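Local atomic coordinates of Bd3459 (Bdellovibrio bacteriovorus, PDB entry 5CEC), a protein that probably acts as a serine endopeptidase of the D-Ala-D-Ala carboxypeptidase (S13) family in predatory invasion, and is bound by its ankyrin-repeat immunity protein Bd3460. Residues 382-387 / 399-404; 369-374 / 404-409; 181-186 / 211-216; 128-133 / 202-207; 275-280 / 314-319. The protein carries 1 engineered substitution. All blocks are in the same frame, centred on the assembly; numbering follows the deposited sequence.

How the contacts relate
The five contacts fall into two groups on opposite sides of the chain's centre. Contacts 3 and 4 come first along the chain, with alternating segments. Their centres are 16 Å apart, and both lie around helix ends beside the mixed sheet. I211 CD1 joins them, packing at I133 O and L128 CD1. Contact 5 follows, then contacts 2 and 1, whose centres are 14 Å apart. Contacts 1 and 2 share N404 and helix 394-411, which packs on neighbouring strands 364-373 and 376-385. Contact 5 touches contact 2 where L314 meets G369. Centres of contacts 1 and 3 are 47 Å apart. Bd3460 reaches contacts 1 and 2 but not the other three.

Contact 1. Residues 382-387 / 399-404; sequences VLMHTD and SQQIKN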
# COMPACT_ATOMS: atom_id res chain seq x y z
N VAL A 382 -0.74 -14.79 7.04
CA VAL A 382 -0.85 -15.78 5.95
C VAL A 382 0.28 -15.56 4.97
O VAL A 382 0.41 -14.45 4.43
CB VAL A 382 -2.20 -15.67 5.18
CG1 VAL A 382 -2.37 -16.85 4.24
CG2 VAL A 382 -3.38 -15.57 6.13
N LEU A 383 1.09 -16.60 4.78
CA LEU A 383 2.26 -16.54 3.91
C LEU A 383 2.01 -17.52 2.78
O LEU A 383 2.03 -18.73 3.00
CB LEU A 383 3.54 -16.87 4.67
CG LEU A 383 3.77 -16.07 5.95
CD1 LEU A 383 5.04 -16.55 6.64
CD2 LEU A 383 3.84 -14.59 5.70
N MET A 384 1.74 -17.02 1.57
CA MET A 384 1.53 -17.87 0.39
C MET A 384 2.77 -17.87 -0.45
O MET A 384 3.50 -16.89 -0.52
CB MET A 384 0.39 -17.39 -0.49
CG MET A 384 -0.95 -17.25 0.18
SD MET A 384 -1.70 -18.81 0.69
CE MET A 384 -1.95 -19.61 -0.87
N HIS A 385 2.95 -19.00 -1.12
CA HIS A 385 3.89 -19.15 -2.20
C HIS A 385 3.24 -18.84 -3.55
O HIS A 385 2.12 -19.25 -3.81
CB HIS A 385 4.40 -20.60 -2.22
CG HIS A 385 5.16 -20.89 -3.44
ND1 HIS A 385 6.47 -20.49 -3.58
CD2 HIS A 385 4.76 -21.36 -4.64
CE1 HIS A 385 6.85 -20.74 -4.83
NE2 HIS A 385 5.83 -21.26 -5.48
N THR A 386 3.96 -18.10 -4.40
CA THR A 386 3.60 -17.84 -5.79
C THR A 386 4.80 -18.06 -6.67
O THR A 386 5.94 -18.13 -6.18
CB THR A 386 3.09 -16.39 -5.98
OG1 THR A 386 4.03 -15.44 -5.51
CG2 THR A 386 1.80 -16.14 -5.20
N ASP A 387 4.56 -18.12 -7.98
CA ASP A 387 5.66 -18.09 -8.98
C ASP A 387 5.29 -17.04 -10.04
O ASP A 387 4.97 -17.35 -11.20
CB ASP A 387 5.93 -19.46 -9.61
CG ASP A 387 6.28 -20.54 -8.58
OD1 ASP A 387 7.44 -20.62 -8.14
OD2 ASP A 387 5.38 -21.36 -8.23
N SER A 399 -4.20 -13.90 -3.79
CA SER A 399 -4.87 -12.87 -3.02
C SER A 399 -6.26 -13.36 -2.56
O SER A 399 -6.61 -13.19 -1.39
CB SER A 399 -5.05 -11.61 -3.84
OG SER A 399 -5.65 -10.61 -3.03
N GLN A 400 -7.05 -13.91 -3.47
CA GLN A 400 -8.37 -14.35 -3.08
C GLN A 400 -8.30 -15.57 -2.16
O GLN A 400 -9.12 -15.69 -1.24
CB GLN A 400 -9.30 -14.58 -4.26
CG GLN A 400 -10.78 -14.75 -3.84
CD GLN A 400 -11.35 -13.52 -3.19
OE1 GLN A 400 -11.33 -12.43 -3.75
NE2 GLN A 400 -11.93 -13.68 -2.00
N GLN A 401 -7.33 -16.45 -2.36
CA GLN A 401 -7.16 -17.55 -1.41
C GLN A 401 -6.86 -17.05 -0.00
O GLN A 401 -7.41 -17.59 0.96
CB GLN A 401 -6.09 -18.53 -1.88
CG GLN A 401 -6.51 -19.39 -3.05
CD GLN A 401 -5.46 -20.41 -3.43
OE1 GLN A 401 -4.60 -20.77 -2.64
NE2 GLN A 401 -5.58 -20.94 -4.64
N ILE A 402 -6.01 -16.03 0.12
CA ILE A 402 -5.73 -15.43 1.41
C ILE A 402 -7.00 -14.85 2.01
O ILE A 402 -7.31 -15.09 3.17
CB ILE A 402 -4.64 -14.35 1.31
CG1 ILE A 402 -3.28 -14.97 0.94
CG2 ILE A 402 -4.54 -13.58 2.63
CD1 ILE A 402 -2.23 -13.96 0.58
N LYS A 403 -7.74 -14.07 1.23
CA LYS A 403 -8.96 -13.46 1.74
C LYS A 403 -9.93 -14.50 2.25
O LYS A 403 -10.54 -14.34 3.32
CB LYS A 403 -9.63 -12.66 0.62
CG LYS A 403 -8.86 -11.43 0.21
CD LYS A 403 -9.55 -10.67 -0.92
CE LYS A 403 -8.78 -9.43 -1.32
NZ LYS A 403 -9.43 -8.72 -2.44
N ASN A 404 -10.06 -15.60 1.53
CA ASN A 404 -10.95 -16.69 1.95
C ASN A 404 -10.47 -17.34 3.23
O ASN A 404 -11.31 -17.67 4.07
CB ASN A 404 -11.17 -17.70 0.82
CG ASN A 404 -11.96 -17.10 -0.37
OD1 ASN A 404 -12.52 -16.02 -0.29
ND2 ASN A 404 -12.02 -17.82 -1.44
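M384 lays its CG over I402, with CG 3.3 Å from I402 CG1. That is unusually short for two carbons. The same M384 CG lies 3.6 Å from I402 CD1. The two side chains lie alongside and run in opposite senses. M384 is bent at chi2 and chi3 (-68° and -64°), which curls its methyl toward Q401. M384 CE ends 3.4 Å from Q401 OE1, and these two side chains cross at about a right angle. V382, two residues earlier on the same face of the strand, packs beside it, on I402 CG1 and CG2. V382 CG1 is 3.9 Å from I402 CG1, and V382 CB is 4.0 Å from I402 CG2. This is helix 394-411 lying on the antiparallel sheet of the transpeptidase-like fold. Strand 382-385 and helix segment 399-404 run at 150° to each other, with axes 9.6 Å apart. K365 and L367 of the adjacent strand also touch I402. Two helix residues that take no part in this packing bind Bd3460. K403 forms a salt bridge with D107 of Bd3460 and a cation-pi contact with Y346 of its own chain. Q400 OE1 accepts a hydrogen bond from N141 of Bd3460.

Contact 2. Residues 369-374 / 404-409; sequences GSVSTK and NKVSQL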
# COMPACT_ATOMS: atom_id res chain seq x y z
N GLY A 369 -2.21 -9.13 10.20
CA GLY A 369 -2.97 -8.10 10.90
C GLY A 369 -3.82 -8.69 11.99
O GLY A 369 -3.48 -9.72 12.61
N SER A 370 -4.92 -8.00 12.24
CA SER A 370 -5.90 -8.43 13.21
C SER A 370 -7.28 -8.48 12.59
O SER A 370 -7.64 -7.67 11.71
CB SER A 370 -5.91 -7.48 14.41
OG SER A 370 -6.44 -6.22 14.06
N VAL A 371 -8.06 -9.43 13.08
CA VAL A 371 -9.49 -9.47 12.81
C VAL A 371 -10.27 -9.27 14.09
O VAL A 371 -9.90 -9.82 15.14
CB VAL A 371 -9.92 -10.79 12.10
CG1 VAL A 371 -9.30 -10.91 10.70
CG2 VAL A 371 -9.62 -12.04 12.91
N SER A 372 -11.32 -8.44 14.01
CA SER A 372 -12.22 -8.17 15.11
C SER A 372 -13.43 -9.06 14.87
O SER A 372 -14.10 -8.95 13.84
CB SER A 372 -12.61 -6.70 15.13
OG SER A 372 -13.56 -6.46 16.14
N THR A 373 -13.65 -9.97 15.80
CA THR A 373 -14.71 -10.97 15.71
C THR A 373 -15.67 -10.87 16.89
O THR A 373 -15.38 -10.16 17.86
CB THR A 373 -14.11 -12.39 15.61
OG1 THR A 373 -13.63 -12.82 16.90
CG2 THR A 373 -12.94 -12.45 14.60
N LYS A 374 -16.79 -11.59 16.82
CA LYS A 374 -17.69 -11.74 17.97
C LYS A 374 -16.92 -12.22 19.20
O LYS A 374 -17.22 -11.78 20.29
CB LYS A 374 -18.81 -12.73 17.65
CG LYS A 374 -19.90 -12.86 18.71
CD LYS A 374 -21.15 -13.53 18.15
CE LYS A 374 -21.87 -12.63 17.14
NZ LYS A 374 -23.35 -12.85 17.09
N ASN A 404 -10.06 -15.60 1.53
CA ASN A 404 -10.95 -16.69 1.95
C ASN A 404 -10.47 -17.34 3.23
O ASN A 404 -11.31 -17.67 4.07
CB ASN A 404 -11.17 -17.70 0.82
CG ASN A 404 -11.96 -17.10 -0.37
OD1 ASN A 404 -12.52 -16.02 -0.29
ND2 ASN A 404 -12.02 -17.82 -1.44
N LYS A 405 -9.16 -17.50 3.38
CA LYS A 405 -8.63 -18.09 4.64
C LYS A 405 -8.89 -17.16 5.84
O LYS A 405 -9.26 -17.61 6.95
CB LYS A 405 -7.13 -18.38 4.51
CG LYS A 405 -6.81 -19.57 3.61
CD LYS A 405 -5.32 -19.72 3.41
CE LYS A 405 -4.96 -20.76 2.39
NZ LYS A 405 -5.41 -22.11 2.84
N VAL A 406 -8.69 -15.86 5.64
CA VAL A 406 -8.97 -14.92 6.74
C VAL A 406 -10.47 -14.88 7.02
O VAL A 406 -10.89 -14.84 8.19
CB VAL A 406 -8.39 -13.52 6.43
CG1 VAL A 406 -8.76 -12.53 7.54
CG2 VAL A 406 -6.89 -13.65 6.26
N SER A 407 -11.30 -14.94 5.98
CA SER A 407 -12.75 -14.94 6.17
C SER A 407 -13.18 -16.17 6.96
O SER A 407 -14.05 -16.10 7.85
CB SER A 407 -13.46 -14.88 4.83
OG SER A 407 -13.13 -13.69 4.16
N GLN A 408 -12.57 -17.32 6.66
CA GLN A 408 -12.87 -18.57 7.38
C GLN A 408 -12.53 -18.40 8.86
O GLN A 408 -13.31 -18.84 9.73
CB GLN A 408 -12.09 -19.74 6.77
CG GLN A 408 -12.42 -21.11 7.34
CD GLN A 408 -13.88 -21.50 7.14
OE1 GLN A 408 -14.47 -21.27 6.09
NE2 GLN A 408 -14.47 -22.07 8.16
N LEU A 409 -11.36 -17.80 9.15
CA LEU A 409 -10.98 -17.54 10.53
C LEU A 409 -12.01 -16.69 11.28
O LEU A 409 -12.37 -16.97 12.44
CB LEU A 409 -9.57 -16.91 10.59
CG LEU A 409 -9.06 -16.51 11.97
CD1 LEU A 409 -8.88 -17.73 12.88
CD2 LEU A 409 -7.74 -15.77 11.84
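V371 meets V406 and L409 through apolar contacts alone. V371 CG1 lies 3.6 Å from V406 CG1, and the two branched side chains cross obliquely. V371 chi1 is -65°. This sets CG1 beside the backbone N and places CG2 between N and the carbonyl carbon. From there V371 CG2 reaches L409 CD2 at a looser 4.3 Å. The CB of L409 does not face the strand, and its CD2 methyl makes the approach. V406 CG1 is anti to its own backbone N (chi1 177°), which directs that methyl at the strand. All three residues are buried. F380 on the next strand touches both V371 and V406 and extends the apolar layer.

Polar bonds lie around this patch and do not cross it. T373 OG1 hydrogen-bonds to G376 O, at the turn into strand 376-385. Contacts with the partner chain use another side of the helix: Q408 NE2 donates to A207 O of Bd3460, and Y174 of Bd3460 packs on N404, S407 and Q408. The last helix packed on one face of the antiparallel sheet, as here, is typical of the penicillin-recognising, beta-lactamase-like fold.

Contact 3. Residues 181-186 / 211-216; sequences SFATAI and IDVRTI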
# COMPACT_ATOMS: atom_id res chain seq x y z
N SER A 181 12.77 21.47 -8.48
CA SER A 181 11.42 21.26 -7.97
C SER A 181 11.04 22.21 -6.84
O SER A 181 10.02 22.87 -6.92
CB SER A 181 11.26 19.80 -7.50
OG SER A 181 11.39 18.92 -8.60
N PHE A 182 11.86 22.30 -5.80
CA PHE A 182 11.49 23.15 -4.67
C PHE A 182 11.43 24.62 -5.09
O PHE A 182 10.57 25.38 -4.63
CB PHE A 182 12.50 22.95 -3.52
CG PHE A 182 12.15 23.69 -2.28
CD1 PHE A 182 12.58 24.99 -2.09
CD2 PHE A 182 11.35 23.09 -1.31
CE1 PHE A 182 12.27 25.66 -0.93
CE2 PHE A 182 11.01 23.77 -0.16
CZ PHE A 182 11.46 25.06 0.01
N ALA A 183 12.36 25.01 -5.96
CA ALA A 183 12.56 26.42 -6.31
C ALA A 183 11.86 26.84 -7.60
O ALA A 183 12.03 27.98 -8.04
CB ALA A 183 14.06 26.70 -6.43
N THR A 184 11.04 25.97 -8.19
CA THR A 184 10.39 26.27 -9.47
C THR A 184 8.87 26.29 -9.32
O THR A 184 8.31 25.83 -8.33
CB THR A 184 10.82 25.27 -10.55
OG1 THR A 184 10.34 23.97 -10.22
CG2 THR A 184 12.34 25.23 -10.69
N ALA A 185 8.20 26.79 -10.34
CA ALA A 185 6.77 27.03 -10.30
C ALA A 185 6.01 25.83 -9.75
O ALA A 185 6.16 24.70 -10.21
CB ALA A 185 6.26 27.39 -11.68
N ILE A 186 5.16 26.10 -8.77
CA ILE A 186 4.38 25.05 -8.11
C ILE A 186 3.21 24.63 -9.00
O ILE A 186 2.44 25.46 -9.48
CB ILE A 186 3.89 25.55 -6.74
CG1 ILE A 186 5.07 25.54 -5.78
CG2 ILE A 186 2.74 24.70 -6.19
CD1 ILE A 186 4.80 26.19 -4.44
N ILE A 211 8.24 30.98 -4.29
CA ILE A 211 9.53 31.30 -3.69
C ILE A 211 10.54 31.53 -4.82
O ILE A 211 10.44 30.90 -5.87
CB ILE A 211 9.94 30.13 -2.73
CG1 ILE A 211 11.04 30.51 -1.77
CG2 ILE A 211 10.35 28.88 -3.46
CD1 ILE A 211 10.55 31.37 -0.62
N ASP A 212 11.52 32.40 -4.60
CA ASP A 212 12.65 32.56 -5.51
C ASP A 212 13.90 32.22 -4.72
O ASP A 212 14.07 32.74 -3.63
CB ASP A 212 12.72 34.00 -6.04
CG ASP A 212 12.24 34.11 -7.46
OD1 ASP A 212 13.07 33.88 -8.37
OD2 ASP A 212 11.05 34.44 -7.66
N VAL A 213 14.75 31.35 -5.24
CA VAL A 213 15.99 30.94 -4.58
C VAL A 213 17.17 31.19 -5.52
O VAL A 213 17.18 30.68 -6.65
CB VAL A 213 15.98 29.46 -4.19
CG1 VAL A 213 17.24 29.12 -3.43
CG2 VAL A 213 14.74 29.11 -3.39
N ARG A 214 18.19 31.94 -5.07
CA ARG A 214 19.29 32.29 -5.97
C ARG A 214 20.37 31.21 -5.98
O ARG A 214 20.73 30.73 -7.07
CB ARG A 214 19.92 33.65 -5.65
CG ARG A 214 20.94 34.06 -6.72
CD ARG A 214 21.21 35.55 -6.79
NE ARG A 214 20.02 36.34 -7.09
CZ ARG A 214 19.92 37.66 -6.91
NH1 ARG A 214 20.93 38.37 -6.41
NH2 ARG A 214 18.78 38.27 -7.23
N THR A 215 20.89 30.83 -4.81
CA THR A 215 22.01 29.90 -4.69
C THR A 215 21.63 28.79 -3.75
O THR A 215 21.04 29.04 -2.70
CB THR A 215 23.26 30.61 -4.09
OG1 THR A 215 23.58 31.72 -4.92
CG2 THR A 215 24.44 29.66 -4.02
N ILE A 216 21.97 27.56 -4.11
CA ILE A 216 21.67 26.38 -3.29
C ILE A 216 22.95 25.58 -3.12
O ILE A 216 23.61 25.26 -4.12
CB ILE A 216 20.57 25.51 -3.93
CG1 ILE A 216 19.31 26.35 -4.14
CG2 ILE A 216 20.31 24.27 -3.06
CD1 ILE A 216 18.22 25.69 -4.93
O HOH W 1 13.77 30.12 -7.74
O HOH W 2 9.66 29.92 -8.35
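A183 is where helix 167-182 gives way to loop, and its CA comes 5.9 Å from the CA of V213. The contact joins the C-terminus of this helix to strand 212-218, the edge strand of the mixed sheet within this chain, which runs parallel to strand 135-141. No direct hydrogen bond spans the two backbones. Two waters do so instead, and both donate to A183 O. One of them is 2.8 Å from A183 O and accepts from V213 N at 3.0 Å. The strand's next residues on each side, D212 and R214, bond to the backbone of I136 on the inner neighbour strand.

The side chains add a small apolar layer. A183 CB packs against the isopropyl group of V213, 3.9 Å from V213 CG2 and 4.0 Å from V213 CB. I211 brings its CG2 to the carbonyl of F182, the last helical residue. Its CG1 is anti to the backbone N (chi1 -164°), which leaves I211 CG2 to face F182 O at 3.7 Å. The F182 ring is turned to helix 118-130, where it packs on S121, L124 and I125. The second water completes the bridge, giving its other hydrogen to I211 O at 2.8 Å.

Contact 4. Residues 128-133 / 202-207; sequences LNRMKI and GVQMSN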
# COMPACT_ATOMS: atom_id res chain seq x y z
N LEU A 128 6.69 29.68 4.43
CA LEU A 128 7.64 30.76 4.18
C LEU A 128 6.89 32.00 3.72
O LEU A 128 7.12 33.10 4.25
CB LEU A 128 8.71 30.33 3.16
CG LEU A 128 9.68 29.25 3.66
CD1 LEU A 128 10.48 28.70 2.49
CD2 LEU A 128 10.61 29.73 4.74
N ASN A 129 5.98 31.82 2.76
CA ASN A 129 5.17 32.95 2.30
C ASN A 129 4.33 33.59 3.41
O ASN A 129 4.22 34.81 3.47
CB ASN A 129 4.27 32.55 1.13
CG ASN A 129 5.00 32.32 -0.19
OD1 ASN A 129 4.34 32.04 -1.18
ND2 ASN A 129 6.32 32.45 -0.23
N ARG A 130 3.75 32.75 4.27
CA ARG A 130 3.00 33.27 5.42
C ARG A 130 3.87 34.17 6.30
O ARG A 130 3.37 35.15 6.85
CB ARG A 130 2.41 32.12 6.24
CG ARG A 130 1.44 32.57 7.32
CD ARG A 130 0.74 31.42 8.02
NE ARG A 130 1.70 30.58 8.76
CZ ARG A 130 2.15 30.79 10.00
NH1 ARG A 130 1.75 31.85 10.73
NH2 ARG A 130 3.02 29.93 10.53
N MET A 131 5.16 33.82 6.41
CA MET A 131 6.16 34.60 7.14
C MET A 131 6.75 35.77 6.36
O MET A 131 7.68 36.40 6.85
CB MET A 131 7.32 33.69 7.56
CG MET A 131 6.91 32.53 8.40
SD MET A 131 8.35 32.09 9.35
CE MET A 131 8.16 33.29 10.66
N LYS A 132 6.24 36.05 5.18
CA LYS A 132 6.77 37.12 4.29
C LYS A 132 8.20 36.80 3.79
O LYS A 132 8.99 37.71 3.52
CB LYS A 132 6.62 38.53 4.92
CG LYS A 132 5.17 38.87 5.18
CD LYS A 132 4.32 38.90 3.90
CE LYS A 132 2.91 39.43 4.12
NZ LYS A 132 2.15 38.60 5.10
N ILE A 133 8.51 35.50 3.66
CA ILE A 133 9.73 35.06 3.03
C ILE A 133 9.36 34.63 1.62
O ILE A 133 8.66 33.64 1.43
CB ILE A 133 10.41 33.94 3.82
CG1 ILE A 133 10.72 34.40 5.23
CG2 ILE A 133 11.68 33.52 3.09
CD1 ILE A 133 11.24 33.33 6.16
N GLY A 202 -7.90 20.78 9.04
CA GLY A 202 -7.79 22.01 9.80
C GLY A 202 -6.52 22.81 9.59
O GLY A 202 -6.16 23.59 10.46
N VAL A 203 -5.80 22.58 8.50
CA VAL A 203 -4.55 23.27 8.21
C VAL A 203 -4.77 24.31 7.11
O VAL A 203 -5.31 23.99 6.04
CB VAL A 203 -3.46 22.27 7.77
CG1 VAL A 203 -2.17 23.00 7.33
CG2 VAL A 203 -3.15 21.28 8.89
N GLN A 204 -4.28 25.52 7.37
CA GLN A 204 -4.34 26.64 6.44
C GLN A 204 -3.12 26.66 5.53
O GLN A 204 -2.01 26.39 5.97
CB GLN A 204 -4.41 27.94 7.24
CG GLN A 204 -4.42 29.23 6.46
CD GLN A 204 -4.18 30.41 7.38
OE1 GLN A 204 -4.92 30.61 8.35
NE2 GLN A 204 -3.13 31.18 7.10
N MET A 205 -3.35 26.95 4.26
CA MET A 205 -2.29 27.08 3.26
C MET A 205 -2.53 28.31 2.40
O MET A 205 -3.68 28.74 2.22
CB MET A 205 -2.17 25.81 2.41
CG MET A 205 -1.75 24.59 3.22
SD MET A 205 -1.49 23.13 2.22
CE MET A 205 -0.01 23.56 1.33
N SER A 206 -1.45 28.84 1.85
CA SER A 206 -1.50 30.02 1.01
C SER A 206 -2.23 29.72 -0.31
O SER A 206 -2.21 28.60 -0.80
CB SER A 206 -0.08 30.55 0.78
OG SER A 206 0.65 29.74 -0.09
N ASN A 207 -2.89 30.73 -0.86
CA ASN A 207 -3.56 30.56 -2.14
C ASN A 207 -2.60 30.55 -3.34
O ASN A 207 -2.88 29.90 -4.34
CB ASN A 207 -4.66 31.62 -2.32
CG ASN A 207 -5.75 31.53 -1.25
OD1 ASN A 207 -6.26 30.44 -0.95
ND2 ASN A 207 -6.12 32.67 -0.66
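R130 and Q204 meet at the protein surface, with R130 CD 4.0 Å from Q204 NE2. The chains meet nearly perpendicular. Their guanidinium and amide planes are also steeply turned, 86° apart, so the flat groups do not stack. Next to them, N129 OD1 comes within 4.5 Å of S206 OG, a loose approach. No hydrogen bond spans the two segments through these groups.

The polar ends are positioned by partners further out. The R130 chain turns at chi3 (63°), and its NH2 forms a salt bridge with E127 on the same helix. N129 ND2 donates to I133 O at 3.1 Å, close to its own amide plane, and also to K210 O. That amide therefore ties the end of the helix to the segment leading into strand 212-218. The loop 202-207 is held from its backbone. S206 N hydrogen-bonds to S126 OG of helix 118-130, S206 O to Y191 OH, and Q204 N to Y434 OH. M205 turns away from the contact and packs on helix 188-200.

Helix 118-130 closes just here. K132 has positive phi (65°), I133 N hydrogen-bonds to L128 O at 2.8 Å, and K132 N to N129 O at 2.9 Å. This is a Schellman motif, a common helix C-terminal stop.

Contact 5. Residues 275-280 / 314-319; sequences GKMQAD and LYSLDK
K276 leaves its helix with CG anti to the backbone N (chi1 -176°), then bends at chi2 and runs out extended toward S316. M277 differs, with CG anti to the carbonyl carbon (chi1 -54°) and a second bend at chi2. Both chain ends thereby converge on S316 of helix 307-322. K276 CE lies 3.9 Å from S316 CB. M277 CE comes 3.6 Å from S316 OG and 4.0 Å from S316 CB. S316 is thus touched by a lysine methylene and a methionine methyl, both at the last turn of helix 265-277.

M277 is buried and packs also on M309, K312 and V313 of helix 307-322. It reaches L78 of helix 72-84 as well, and so joins three helices. The S316 hydroxyl is hydrogen-bonded to K312 O, one turn back. The lysine ammonium is also bridged by water to the backbone of S316 itself. The water accepts from K276 NZ at 2.8 Å and donates to S316 O at 2.9 Å.

K276 NZ also forms a salt bridge with D82, while K319 NZ stays 7.0 Å away. The nearby carboxylate probably favours the charged ammonium and offsets the like charge of K319.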
# COMPACT_ATOMS: atom_id res chain seq x y z
N GLY A 275 17.23 -8.43 21.08
CA GLY A 275 16.84 -7.94 22.39
C GLY A 275 15.35 -7.90 22.65
O GLY A 275 14.93 -8.11 23.78
N LYS A 276 14.55 -7.66 21.61
CA LYS A 276 13.09 -7.56 21.76
C LYS A 276 12.43 -8.94 21.87
O LYS A 276 11.51 -9.14 22.65
CB LYS A 276 12.54 -6.80 20.55
CG LYS A 276 11.05 -6.52 20.57
CD LYS A 276 10.65 -5.48 21.58
CE LYS A 276 9.14 -5.34 21.61
NZ LYS A 276 8.72 -4.17 22.41
N MET A 277 12.90 -9.87 21.05
CA MET A 277 12.22 -11.14 20.82
C MET A 277 13.06 -12.35 21.14
O MET A 277 12.56 -13.45 21.02
CB MET A 277 11.79 -11.23 19.34
CG MET A 277 10.98 -10.07 18.84
SD MET A 277 9.29 -10.15 19.45
CE MET A 277 8.47 -8.95 18.44
N GLN A 278 14.33 -12.14 21.50
CA GLN A 278 15.29 -13.24 21.67
C GLN A 278 15.31 -14.04 20.36
O GLN A 278 15.41 -15.26 20.36
CB GLN A 278 14.96 -14.10 22.91
CG GLN A 278 15.11 -13.36 24.23
CD GLN A 278 14.10 -12.23 24.40
OE1 GLN A 278 12.89 -12.47 24.38
NE2 GLN A 278 14.59 -10.99 24.52
N ALA A 279 15.22 -13.31 19.25
CA ALA A 279 15.22 -13.89 17.92
C ALA A 279 16.61 -13.81 17.34
O ALA A 279 17.44 -12.99 17.75
CB ALA A 279 14.24 -13.13 17.04
N ASP A 280 16.88 -14.69 16.40
CA ASP A 280 18.12 -14.60 15.64
C ASP A 280 17.82 -14.78 14.14
O ASP A 280 16.66 -14.72 13.72
CB ASP A 280 19.13 -15.59 16.20
CG ASP A 280 18.65 -17.03 16.16
OD1 ASP A 280 17.88 -17.38 15.25
OD2 ASP A 280 19.05 -17.81 17.03
N LEU A 314 2.95 -8.49 15.81
CA LEU A 314 1.62 -7.88 16.01
C LEU A 314 1.31 -7.67 17.50
O LEU A 314 0.82 -6.60 17.91
CB LEU A 314 0.54 -8.71 15.35
CG LEU A 314 0.59 -8.61 13.79
CD1 LEU A 314 -0.13 -9.81 13.18
CD2 LEU A 314 0.04 -7.29 13.26
N TYR A 315 1.57 -8.70 18.32
CA TYR A 315 1.33 -8.61 19.76
C TYR A 315 2.09 -7.44 20.36
O TYR A 315 1.54 -6.61 21.12
CB TYR A 315 1.76 -9.89 20.44
CG TYR A 315 1.62 -9.82 21.92
CD1 TYR A 315 2.62 -9.28 22.72
CD2 TYR A 315 0.45 -10.25 22.53
CE1 TYR A 315 2.48 -9.20 24.08
CE2 TYR A 315 0.28 -10.17 23.89
CZ TYR A 315 1.30 -9.64 24.69
OH TYR A 315 1.18 -9.53 26.02
N SER A 316 3.37 -7.34 20.01
CA SER A 316 4.25 -6.29 20.53
C SER A 316 3.88 -4.90 20.04
O SER A 316 3.95 -3.93 20.81
CB SER A 316 5.72 -6.62 20.24
OG SER A 316 6.13 -7.78 20.92
N LEU A 317 3.51 -4.77 18.76
CA LEU A 317 3.09 -3.51 18.22
C LEU A 317 1.82 -3.03 18.91
O LEU A 317 1.70 -1.85 19.27
CB LEU A 317 2.89 -3.64 16.71
CG LEU A 317 2.40 -2.38 15.99
CD1 LEU A 317 3.31 -1.17 16.21
CD2 LEU A 317 2.29 -2.66 14.51
N ASP A 318 0.84 -3.93 19.03
CA ASP A 318 -0.40 -3.62 19.70
C ASP A 318 -0.12 -3.14 21.14
O ASP A 318 -0.71 -2.15 21.61
CB ASP A 318 -1.34 -4.82 19.68
CG ASP A 318 -2.81 -4.47 19.53
OD1 ASP A 318 -3.18 -3.28 19.41
OD2 ASP A 318 -3.61 -5.43 19.55
N LYS A 319 0.79 -3.82 21.83
CA LYS A 319 1.09 -3.50 23.23
C LYS A 319 1.69 -2.10 23.31
O LYS A 319 1.25 -1.28 24.14
CB LYS A 319 2.07 -4.50 23.83
CG LYS A 319 2.39 -4.22 25.30
CD LYS A 319 3.32 -5.28 25.82
CE LYS A 319 3.71 -5.00 27.25
NZ LYS A 319 4.69 -6.01 27.77
O HOH W 3 5.93 -4.23 22.86